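Local coordinates for A118 serine integrase (Listeria innocua, PDB 5UDO), which probably binds DNA and exchanges its strands in site-specific recombination, with coiled-coil interactions mediating the directionality of the reaction, at residues R232-Y237 / S249-I254. Sequence-based numbering, arbitrary orientation.
Sequences RLFDLY and SMMNDI
Met251 reaches from helix 244-260 to the Phe234 ring and, with the same terminal methyl, to Leu233, a worked example of how one flexible thioether can serve two neighbours. The chain sets out from CB toward helix 220-238. CG stands anti to the backbone N (chi1 -176°), and bends at the next two torsions fold the methyl over the ring; the Met251 and Phe234 side chains cross at about a right angle. Met251 SD comes in obliquely, 4.0 Å from Phe234 CE2, which makes this a Met-aromatic contact. Met251 CE then lies over the middle of the face, 3.6 Å from the centroid of the Phe234 ring and 14° off the normal, as a CH-pi donor to the aromatic cloud. Met251 CE also rests 3.6 Å from Leu233 CD2, joining the aromatic and aliphatic parts of the interface.

The two helices form an antiparallel hairpin within the coiled-coil domain of the integrase, their local axes 11.2 Å apart at closest approach and 177° from parallel in direction. Leu233 plays the knob of a knobs-into-holes contact. Met250, Met251, Ile254 and, one turn earlier, Leu247 supply the four corners of the hole, spaced three, four and seven residues along the facing helix. Leu233 CG sits beside its carbonyl carbon, and from there Leu233 CD2 enters the socket, 4.0 Å from Met250 CB and 3.8 Å from Ile254 CD1. Met250 gives only its base to the hole, since its extended chain leads away from helix 220-238. The second subunit takes part as well: its Glu246 packs on Phe234 and its Tyr242 on Met251. Ile254, for its part, also touches Glu226 and Lys229, farther back along helix 220-238.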
ATOM      1  N   ARG B 232      -5.030  -2.885   1.940  1.00 73.16           N
ATOM      2  CA  ARG B 232      -5.748  -3.341   0.758  1.00 73.05           C
ATOM      3  C   ARG B 232      -5.876  -2.226  -0.278  1.00 71.96           C
ATOM      4  O   ARG B 232      -5.666  -2.454  -1.470  1.00 72.20           O
ATOM      5  CB  ARG B 232      -7.133  -3.862   1.140  1.00 73.96           C
ATOM      6  CG  ARG B 232      -7.943  -4.386  -0.033  1.00 76.45           C
ATOM      7  CD  ARG B 232      -7.176  -5.463  -0.786  1.00 83.98           C
ATOM      8  NE  ARG B 232      -7.962  -6.048  -1.867  1.00 92.00           N
ATOM      9  CZ  ARG B 232      -7.500  -6.961  -2.716  1.00 91.31           C
ATOM     10  NH1 ARG B 232      -6.250  -7.393  -2.613  1.00 92.70           N
ATOM     11  NH2 ARG B 232      -8.284  -7.440  -3.671  1.00 89.07           N
ATOM     12  N   LEU B 233      -6.213  -1.024   0.184  1.00 72.36           N
ATOM     13  CA  LEU B 233      -6.398   0.119  -0.708  1.00 76.15           C
ATOM     14  C   LEU B 233      -5.130   0.412  -1.501  1.00 73.97           C
ATOM     15  O   LEU B 233      -5.192   0.694  -2.698  1.00 74.43           O
ATOM     16  CB  LEU B 233      -6.823   1.359   0.081  1.00 80.82           C
ATOM     17  CG  LEU B 233      -7.107   2.615  -0.747  1.00 96.30           C
ATOM     18  CD1 LEU B 233      -8.087   2.305  -1.870  1.00106.32           C
ATOM     19  CD2 LEU B 233      -7.639   3.738   0.130  1.00102.42           C
ATOM     20  N   PHE B 234      -3.983   0.345  -0.830  1.00 75.42           N
ATOM     21  CA  PHE B 234      -2.701   0.469  -1.510  1.00 74.57           C
ATOM     22  C   PHE B 234      -2.541  -0.654  -2.527  1.00 74.95           C
ATOM     23  O   PHE B 234      -2.138  -0.420  -3.665  1.00 76.79           O
ATOM     24  CB  PHE B 234      -1.542   0.437  -0.512  1.00 79.79           C
ATOM     25  CG  PHE B 234      -1.239   1.767   0.120  1.00 84.39           C
ATOM     26  CD1 PHE B 234      -0.799   2.831  -0.648  1.00 84.22           C
ATOM     27  CD2 PHE B 234      -1.363   1.944   1.489  1.00 88.01           C
ATOM     28  CE1 PHE B 234      -0.509   4.053  -0.066  1.00 87.41           C
ATOM     29  CE2 PHE B 234      -1.073   3.161   2.077  1.00 92.21           C
ATOM     30  CZ  PHE B 234      -0.645   4.217   1.299  1.00 91.95           C
ATOM     31  N   ASP B 235      -2.866  -1.873  -2.104  1.00 70.75           N
ATOM     32  CA  ASP B 235      -2.755  -3.042  -2.969  1.00 74.19           C
ATOM     33  C   ASP B 235      -3.639  -2.896  -4.203  1.00 72.16           C
ATOM     34  O   ASP B 235      -3.201  -3.162  -5.321  1.00 76.63           O
ATOM     35  CB  ASP B 235      -3.124  -4.314  -2.201  1.00 72.45           C
ATOM     36  CG  ASP B 235      -2.874  -5.574  -3.005  1.00 79.80           C
ATOM     37  OD1 ASP B 235      -1.951  -5.569  -3.847  1.00 82.63           O
ATOM     38  OD2 ASP B 235      -3.600  -6.569  -2.797  1.00 82.28           O
ATOM     39  N   LEU B 236      -4.880  -2.465  -3.990  1.00 68.68           N
ATOM     40  CA  LEU B 236      -5.823  -2.240  -5.082  1.00 79.59           C
ATOM     41  C   LEU B 236      -5.267  -1.253  -6.104  1.00 74.72           C
ATOM     42  O   LEU B 236      -5.276  -1.518  -7.307  1.00 75.14           O
ATOM     43  CB  LEU B 236      -7.159  -1.735  -4.535  1.00 75.63           C
ATOM     44  CG  LEU B 236      -7.972  -2.723  -3.695  1.00 94.27           C
ATOM     45  CD1 LEU B 236      -9.217  -2.055  -3.134  1.00 95.71           C
ATOM     46  CD2 LEU B 236      -8.342  -3.949  -4.513  1.00102.97           C
ATOM     47  N   TYR B 237      -4.786  -0.114  -5.611  1.00 77.00           N
ATOM     48  CA  TYR B 237      -4.150   0.892  -6.452  1.00 81.65           C
ATOM     49  C   TYR B 237      -2.959   0.310  -7.200  1.00 80.38           C
ATOM     50  O   TYR B 237      -2.843   0.458  -8.418  1.00 80.45           O
ATOM     51  CB  TYR B 237      -3.704   2.087  -5.608  1.00 87.62           C
ATOM     52  CG  TYR B 237      -2.671   2.956  -6.285  1.00 91.55           C
ATOM     53  CD1 TYR B 237      -3.040   3.867  -7.263  1.00 90.32           C
ATOM     54  CD2 TYR B 237      -1.327   2.862  -5.948  1.00 87.30           C
ATOM     55  CE1 TYR B 237      -2.101   4.660  -7.889  1.00 84.47           C
ATOM     56  CE2 TYR B 237      -0.381   3.650  -6.568  1.00 82.48           C
ATOM     57  CZ  TYR B 237      -0.773   4.548  -7.537  1.00 80.58           C
ATOM     58  OH  TYR B 237       0.168   5.336  -8.157  1.00 85.68           O
ATOM     59  N   SER B 249      -8.072  11.032  -2.213  1.00113.25           N
ATOM     60  CA  SER B 249      -9.303  11.409  -1.532  1.00110.46           C
ATOM     61  C   SER B 249      -9.792  10.287  -0.620  1.00 97.73           C
ATOM     62  O   SER B 249     -10.247  10.540   0.495  1.00 95.00           O
ATOM     63  CB  SER B 249     -10.387  11.774  -2.548  1.00113.64           C
ATOM     64  OG  SER B 249     -10.727  10.663  -3.359  1.00112.28           O
ATOM     65  N   MET B 250      -9.684   9.050  -1.093  1.00 98.09           N
ATOM     66  CA  MET B 250     -10.095   7.889  -0.309  1.00 95.25           C
ATOM     67  C   MET B 250      -9.168   7.659   0.879  1.00 95.29           C
ATOM     68  O   MET B 250      -9.627   7.534   2.016  1.00100.17           O
ATOM     69  CB  MET B 250     -10.135   6.638  -1.184  1.00 99.47           C
ATOM     70  CG  MET B 250     -11.282   6.613  -2.173  1.00100.41           C
ATOM     71  SD  MET B 250     -11.251   5.155  -3.229  1.00 98.26           S
ATOM     72  CE  MET B 250     -12.750   5.400  -4.174  1.00141.63           C
ATOM     73  N   MET B 251      -7.867   7.600   0.603  1.00 98.64           N
ATOM     74  CA  MET B 251      -6.860   7.387   1.637  1.00 99.13           C
ATOM     75  C   MET B 251      -6.949   8.452   2.725  1.00102.49           C
ATOM     76  O   MET B 251      -6.846   8.147   3.914  1.00 99.30           O
ATOM     77  CB  MET B 251      -5.459   7.385   1.029  1.00104.44           C
ATOM     78  CG  MET B 251      -4.357   7.065   2.021  1.00111.31           C
ATOM     79  SD  MET B 251      -4.381   5.336   2.521  1.00102.11           S
ATOM     80  CE  MET B 251      -4.177   4.538   0.930  1.00104.75           C
ATOM     81  N   ASN B 252      -7.147   9.702   2.311  1.00105.51           N
ATOM     82  CA  ASN B 252      -7.302  10.803   3.253  1.00115.36           C
ATOM     83  C   ASN B 252      -8.585  10.672   4.065  1.00108.08           C
ATOM     84  O   ASN B 252      -8.591  10.935   5.265  1.00106.98           O
ATOM     85  CB  ASN B 252      -7.287  12.146   2.520  1.00125.75           C
ATOM     86  CG  ASN B 252      -5.892  12.570   2.104  1.00134.42           C
ATOM     87  OD1 ASN B 252      -5.269  13.417   2.745  1.00142.08           O
ATOM     88  ND2 ASN B 252      -5.395  11.983   1.023  1.00132.36           N
ATOM     89  N   ASP B 253      -9.668  10.269   3.405  1.00110.83           N
ATOM     90  CA  ASP B 253     -10.950  10.088   4.076  1.00103.41           C
ATOM     91  C   ASP B 253     -10.863   8.986   5.127  1.00 98.43           C
ATOM     92  O   ASP B 253     -11.368   9.141   6.239  1.00 96.05           O
ATOM     93  CB  ASP B 253     -12.054   9.766   3.068  1.00102.98           C
ATOM     94  CG  ASP B 253     -12.623  11.007   2.406  1.00113.69           C
ATOM     95  OD1 ASP B 253     -12.694  12.062   3.074  1.00118.83           O
ATOM     96  OD2 ASP B 253     -13.004  10.929   1.219  1.00115.55           O
ATOM     97  N   ILE B 254     -10.221   7.878   4.768  1.00 98.54           N
ATOM     98  CA  ILE B 254     -10.029   6.765   5.692  1.00 94.17           C
ATOM     99  C   ILE B 254      -9.086   7.169   6.823  1.00 91.12           C
ATOM    100  O   ILE B 254      -9.325   6.841   7.986  1.00 90.30           O
ATOM    101  CB  ILE B 254      -9.471   5.515   4.978  1.00 97.50           C
ATOM    102  CG1 ILE B 254     -10.428   5.057   3.876  1.00104.55           C
ATOM    103  CG2 ILE B 254      -9.248   4.386   5.969  1.00 96.13           C
ATOM    104  CD1 ILE B 254      -9.965   3.819   3.140  1.00111.59           C
TER